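Long-range contacts in nucleoporin NUP82 (Chaetomium thermophilum, PDB 5CWW), which probably serves as a structural component of the nuclear pore complex and as a docking partner for transport factors, here represented by its N-terminal beta-propeller domain: residues F7-L12 with P585-F590; A255-P260 with M270-A275. One frame throughout, in Å; residues are numbered along the deposited sequence.

Contact 1: F7-L12 with P585-F590; sequences FAPAWL and PIALFF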
loop_
_atom_site.group_PDB
_atom_site.type_symbol
_atom_site.label_atom_id
_atom_site.label_comp_id
_atom_site.label_asym_id
_atom_site.label_seq_id
_atom_site.Cartn_x
_atom_site.Cartn_y
_atom_site.Cartn_z
ATOM N N PHE B 7 23.138 12.353 20.134
ATOM C CA PHE B 7 22.932 10.976 19.699
ATOM C C PHE B 7 23.525 10.743 18.312
ATOM O O PHE B 7 22.928 10.076 17.471
ATOM C CB PHE B 7 21.441 10.642 19.705
ATOM C CG PHE B 7 20.809 10.741 21.064
ATOM C CD1 PHE B 7 20.262 11.934 21.503
ATOM C CD2 PHE B 7 20.776 9.643 21.909
ATOM C CE1 PHE B 7 19.684 12.030 22.755
ATOM C CE2 PHE B 7 20.201 9.732 23.162
ATOM C CZ PHE B 7 19.655 10.927 23.586
ATOM N N ALA B 8 24.713 11.294 18.092
ATOM C CA ALA B 8 25.425 11.136 16.829
ATOM C C ALA B 8 26.905 11.440 17.046
ATOM O O ALA B 8 27.259 12.128 18.002
ATOM C CB ALA B 8 24.832 12.047 15.763
ATOM N N PRO B 9 27.779 10.926 16.165
ATOM C CA PRO B 9 29.211 11.200 16.330
ATOM C C PRO B 9 29.546 12.672 16.109
ATOM O O PRO B 9 28.712 13.422 15.605
ATOM C CB PRO B 9 29.865 10.317 15.262
ATOM C CG PRO B 9 28.804 10.097 14.246
ATOM C CD PRO B 9 27.515 10.055 15.006
ATOM N N ALA B 10 30.757 13.070 16.484
ATOM C CA ALA B 10 31.162 14.471 16.428
ATOM C C ALA B 10 31.135 15.028 15.007
ATOM O O ALA B 10 30.904 16.221 14.812
ATOM C CB ALA B 10 32.550 14.634 17.025
ATOM N N TRP B 11 31.371 14.169 14.019
ATOM C CA TRP B 11 31.457 14.617 12.631
ATOM C C TRP B 11 30.074 14.774 11.993
ATOM O O TRP B 11 29.965 15.009 10.789
ATOM C CB TRP B 11 32.324 13.658 11.803
ATOM C CG TRP B 11 31.927 12.216 11.875
ATOM C CD1 TRP B 11 32.335 11.300 12.799
ATOM C CD2 TRP B 11 31.058 11.517 10.975
ATOM N NE1 TRP B 11 31.768 10.076 12.537
ATOM C CE2 TRP B 11 30.980 10.183 11.421
ATOM C CE3 TRP B 11 30.334 11.891 9.838
ATOM C CZ2 TRP B 11 30.207 9.222 10.773
ATOM C CZ3 TRP B 11 29.567 10.935 9.195
ATOM C CH2 TRP B 11 29.510 9.617 9.664
ATOM N N LEU B 12 29.028 14.648 12.805
ATOM C CA LEU B 12 27.662 14.927 12.364
ATOM C C LEU B 12 27.013 15.982 13.259
ATOM O O LEU B 12 25.858 16.354 13.048
ATOM C CB LEU B 12 26.816 13.650 12.356
ATOM C CG LEU B 12 27.101 12.631 11.249
ATOM C CD1 LEU B 12 26.223 11.401 11.426
ATOM C CD2 LEU B 12 26.892 13.232 9.866
ATOM N N PRO B 585 20.691 15.290 13.986
ATOM C CA PRO B 585 20.751 13.919 13.472
ATOM C C PRO B 585 20.716 12.869 14.571
ATOM O O PRO B 585 20.914 13.185 15.744
ATOM C CB PRO B 585 22.094 13.885 12.750
ATOM C CG PRO B 585 22.947 14.809 13.539
ATOM C CD PRO B 585 22.035 15.890 14.076
ATOM N N ILE B 586 20.463 11.628 14.172
ATOM C CA ILE B 586 20.520 10.487 15.073
ATOM C C ILE B 586 21.239 9.359 14.348
ATOM O O ILE B 586 20.699 8.769 13.414
ATOM C CB ILE B 586 19.115 10.028 15.516
ATOM C CG1 ILE B 586 18.396 11.162 16.252
ATOM C CG2 ILE B 586 19.210 8.793 16.411
ATOM C CD1 ILE B 586 16.938 10.875 16.557
ATOM N N ALA B 587 22.466 9.079 14.778
ATOM C CA ALA B 587 23.284 8.034 14.173
ATOM C C ALA B 587 23.816 7.084 15.239
ATOM O O ALA B 587 24.817 7.372 15.897
ATOM C CB ALA B 587 24.429 8.650 13.388
ATOM N N LEU B 588 23.136 5.953 15.401
ATOM C CA LEU B 588 23.479 4.975 16.427
ATOM C C LEU B 588 24.107 3.727 15.812
ATOM O O LEU B 588 23.499 3.063 14.969
ATOM C CB LEU B 588 22.228 4.604 17.224
ATOM C CG LEU B 588 21.479 5.804 17.811
ATOM C CD1 LEU B 588 20.179 5.367 18.461
ATOM C CD2 LEU B 588 22.352 6.554 18.811
ATOM N N PHE B 589 25.322 3.412 16.255
ATOM C CA PHE B 589 26.128 2.352 15.654
ATOM C C PHE B 589 26.026 1.030 16.415
ATOM O O PHE B 589 25.866 1.016 17.636
ATOM C CB PHE B 589 27.594 2.794 15.580
ATOM C CG PHE B 589 27.851 3.882 14.573
ATOM C CD1 PHE B 589 27.340 5.157 14.762
ATOM C CD2 PHE B 589 28.606 3.631 13.440
ATOM C CE1 PHE B 589 27.572 6.157 13.835
ATOM C CE2 PHE B 589 28.844 4.627 12.510
ATOM C CZ PHE B 589 28.326 5.893 12.709
ATOM N N PHE B 590 26.124 -0.073 15.675
ATOM C CA PHE B 590 26.041 -1.417 16.247
ATOM C C PHE B 590 27.285 -2.243 15.957
ATOM O O PHE B 590 27.525 -3.260 16.609
ATOM C CB PHE B 590 24.816 -2.148 15.712
ATOM C CG PHE B 590 23.533 -1.449 16.000
ATOM C CD1 PHE B 590 22.922 -1.574 17.236
ATOM C CD2 PHE B 590 22.940 -0.657 15.038
ATOM C CE1 PHE B 590 21.737 -0.924 17.501
ATOM C CE2 PHE B 590 21.760 -0.008 15.296
ATOM C CZ PHE B 590 21.154 -0.139 16.530
#
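Ala587 sets its methyl between Pro9 and Leu12: CB lies 3.8 Å from Pro9 CD and equally 3.8 Å from Leu12 CD1. Ala8 CB comes in alongside, meeting Pro585 CG at 4.0 Å. Pro585 in turn sets that same CG 3.3 Å from the backbone O of Leu12, an oxygen that also receives a hydrogen bond from His19. Further along, the side chains of Pro9 and Phe589 cross at about a right angle, with Pro9 CD 4.1 Å from Phe589 CE1. Pro9 CG also rests on one face of the Trp11 indole, near its rim. Phe589 has CG anti to its carbonyl carbon (chi1 -70°), which swings the phenyl ring towards Pro9; Phe576 stacks on it.

The backbones share one hydrogen bond, from Ala587 N to Phe7 O at 2.9 Å, lying in the carbonyl plane. Ile586 CA adds a weaker CA-H...O contact to the same oxygen. Strand 585-589 is the last of its sheet, and its other edge is bonded to strand 576-580. With a single backbone bond amid many apolar contacts, the N-terminal segment is probably held to the propeller's last strand largely by apolar packing.

Contact 2: A255-P260 with M270-A275; sequences AAACFP and MTLWLA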
loop_
_atom_site.group_PDB
_atom_site.type_symbol
_atom_site.label_atom_id
_atom_site.label_comp_id
_atom_site.label_asym_id
_atom_site.label_seq_id
_atom_site.Cartn_x
_atom_site.Cartn_y
_atom_site.Cartn_z
ATOM N N ALA B 255 -3.645 3.370 4.069
ATOM C CA ALA B 255 -2.617 3.847 4.988
ATOM C C ALA B 255 -1.238 3.691 4.359
ATOM O O ALA B 255 -0.404 4.588 4.448
ATOM C CB ALA B 255 -2.685 3.092 6.303
ATOM N N ALA B 256 -1.000 2.547 3.727
ATOM C CA ALA B 256 0.274 2.291 3.069
ATOM C C ALA B 256 0.199 1.062 2.176
ATOM O O ALA B 256 -0.689 0.223 2.324
ATOM C CB ALA B 256 1.384 2.120 4.099
ATOM N N ALA B 257 1.150 0.964 1.256
ATOM C CA ALA B 257 1.250 -0.177 0.360
ATOM C C ALA B 257 2.714 -0.529 0.153
ATOM O O ALA B 257 3.589 0.334 0.251
ATOM C CB ALA B 257 0.585 0.120 -0.964
ATOM N N CYS B 258 2.982 -1.800 -0.124
ATOM C CA CYS B 258 4.344 -2.235 -0.376
ATOM C C CYS B 258 4.379 -3.476 -1.252
ATOM O O CYS B 258 3.398 -4.218 -1.340
ATOM C CB CYS B 258 5.062 -2.511 0.947
ATOM S SG CYS B 258 4.393 -3.917 1.856
ATOM N N PHE B 259 5.510 -3.667 -1.923
ATOM C CA PHE B 259 5.844 -4.943 -2.532
ATOM C C PHE B 259 6.692 -5.717 -1.537
ATOM O O PHE B 259 7.345 -5.114 -0.682
ATOM C CB PHE B 259 6.605 -4.762 -3.846
ATOM C CG PHE B 259 5.743 -4.334 -4.994
ATOM C CD1 PHE B 259 4.886 -5.234 -5.606
ATOM C CD2 PHE B 259 5.798 -3.038 -5.474
ATOM C CE1 PHE B 259 4.088 -4.845 -6.667
ATOM C CE2 PHE B 259 5.004 -2.643 -6.539
ATOM C CZ PHE B 259 4.147 -3.550 -7.134
ATOM N N PRO B 260 6.687 -7.053 -1.634
ATOM C CA PRO B 260 7.617 -7.785 -0.780
ATOM C C PRO B 260 9.055 -7.382 -1.048
ATOM O O PRO B 260 9.386 -6.952 -2.157
ATOM C CB PRO B 260 7.371 -9.245 -1.168
ATOM C CG PRO B 260 5.951 -9.267 -1.578
ATOM C CD PRO B 260 5.732 -7.956 -2.295
ATOM N N MET B 270 5.366 -10.133 -7.565
ATOM C CA MET B 270 4.274 -9.564 -8.361
ATOM C C MET B 270 3.064 -9.244 -7.494
ATOM O O MET B 270 1.971 -9.019 -8.013
ATOM C CB MET B 270 3.832 -10.524 -9.464
ATOM C CG MET B 270 4.943 -11.087 -10.296
ATOM S SD MET B 270 4.307 -12.279 -11.481
ATOM C CE MET B 270 5.842 -13.038 -12.001
ATOM N N THR B 271 3.252 -9.248 -6.181
ATOM C CA THR B 271 2.139 -9.065 -5.260
ATOM C C THR B 271 2.230 -7.716 -4.569
ATOM O O THR B 271 3.178 -7.453 -3.831
ATOM C CB THR B 271 2.094 -10.179 -4.200
ATOM O OG1 THR B 271 2.090 -11.457 -4.850
ATOM C CG2 THR B 271 0.844 -10.048 -3.333
ATOM N N LEU B 272 1.242 -6.863 -4.816
ATOM C CA LEU B 272 1.137 -5.597 -4.105
ATOM C C LEU B 272 0.257 -5.785 -2.878
ATOM O O LEU B 272 -0.876 -6.257 -2.980
ATOM C CB LEU B 272 0.564 -4.500 -5.005
ATOM C CG LEU B 272 0.435 -3.119 -4.355
ATOM C CD1 LEU B 272 1.808 -2.549 -4.013
ATOM C CD2 LEU B 272 -0.336 -2.162 -5.265
ATOM N N TRP B 273 0.800 -5.431 -1.720
ATOM C CA TRP B 273 0.081 -5.522 -0.458
ATOM C C TRP B 273 -0.367 -4.137 -0.019
ATOM O O TRP B 273 0.375 -3.168 -0.177
ATOM C CB TRP B 273 0.967 -6.154 0.617
ATOM C CG TRP B 273 1.161 -7.629 0.465
ATOM C CD1 TRP B 273 2.134 -8.260 -0.260
ATOM C CD2 TRP B 273 0.373 -8.664 1.061
ATOM N NE1 TRP B 273 1.998 -9.624 -0.149
ATOM C CE2 TRP B 273 0.923 -9.897 0.657
ATOM C CE3 TRP B 273 -0.744 -8.667 1.900
ATOM C CZ2 TRP B 273 0.391 -11.120 1.057
ATOM C CZ3 TRP B 273 -1.270 -9.884 2.300
ATOM C CH2 TRP B 273 -0.702 -11.091 1.878
ATOM N N LEU B 274 -1.569 -4.048 0.548
ATOM C CA LEU B 274 -2.098 -2.769 1.012
ATOM C C LEU B 274 -2.703 -2.864 2.403
ATOM O O LEU B 274 -3.327 -3.867 2.757
ATOM C CB LEU B 274 -3.161 -2.247 0.050
ATOM C CG LEU B 274 -2.732 -2.026 -1.400
ATOM C CD1 LEU B 274 -3.094 -3.234 -2.260
ATOM C CD2 LEU B 274 -3.361 -0.758 -1.945
ATOM N N ALA B 275 -2.530 -1.793 3.171
ATOM C CA ALA B 275 -3.121 -1.679 4.494
ATOM C C ALA B 275 -3.980 -0.424 4.575
ATOM O O ALA B 275 -3.518 0.679 4.282
ATOM C CB ALA B 275 -2.040 -1.657 5.562
#
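Strands 255-258 and 272-275 run antiparallel, their axes 4.7 Å apart at closest approach and their directions 167° from each other. Cys258 and Trp273 form a hydrogen-bonded pair, each backbone N giving a bond to the other's O. At the far end the ladder is distorted: Ala275 O accepts from both Ala255 N, at 2.7 Å, and Ala256 N, at 3.2 Å, a classic beta bulge, while Ala275 N returns a straight bond to Ala256 O.

Side chains add to this on both faces and past the end of the ladder. Leu272 has CG anti to its backbone N (chi1 -179°), which carries CD1 over the centre of one face of the Phe259 ring, 4.0 Å from the centroid, in a CH-pi contact. Its CB meets the same ring at CE1. Ala257 CB, on the face shared with Leu274, packs 4.0 Å from Leu274 CG. On the other face, Cys258 SG approaches Trp273 CB at 4.3 Å. Past the strand, Pro260 CD meets the edge of the indole at CD1.

This hairpin supplies the first (edge) strand and the second strand of a four-stranded antiparallel propeller blade, and strand 281-284 continues the sheet beyond 272-276. Val191 and Val193 of strand 189-194 pack on the side of Phe259, Ala257 and Leu274; Ile392 and Val394 of strand 389-395 cover that of Ala275, Cys258 and Trp273. Helix 298-315 meets Met270.

Overall arrangement
From the N terminus the chain first passes through 7-12, ahead of the first strand, 49-52, and contact 1 is completed only when strand 585-589 arrives 573 residues later. It therefore closes nearly the whole modelled domain at its periphery; the centre of the contact lies about 26 Å from the centre of the chain. Contact 2 falls within that span and joins neighbouring strands of one blade near the middle of the domain, where nine residues separate the two segments. The two do not touch: their centres are 32 Å apart and their nearest atoms about 22 Å. One thus ties the N-terminal segment to the last strand of this domain, the other strand to strand within a blade.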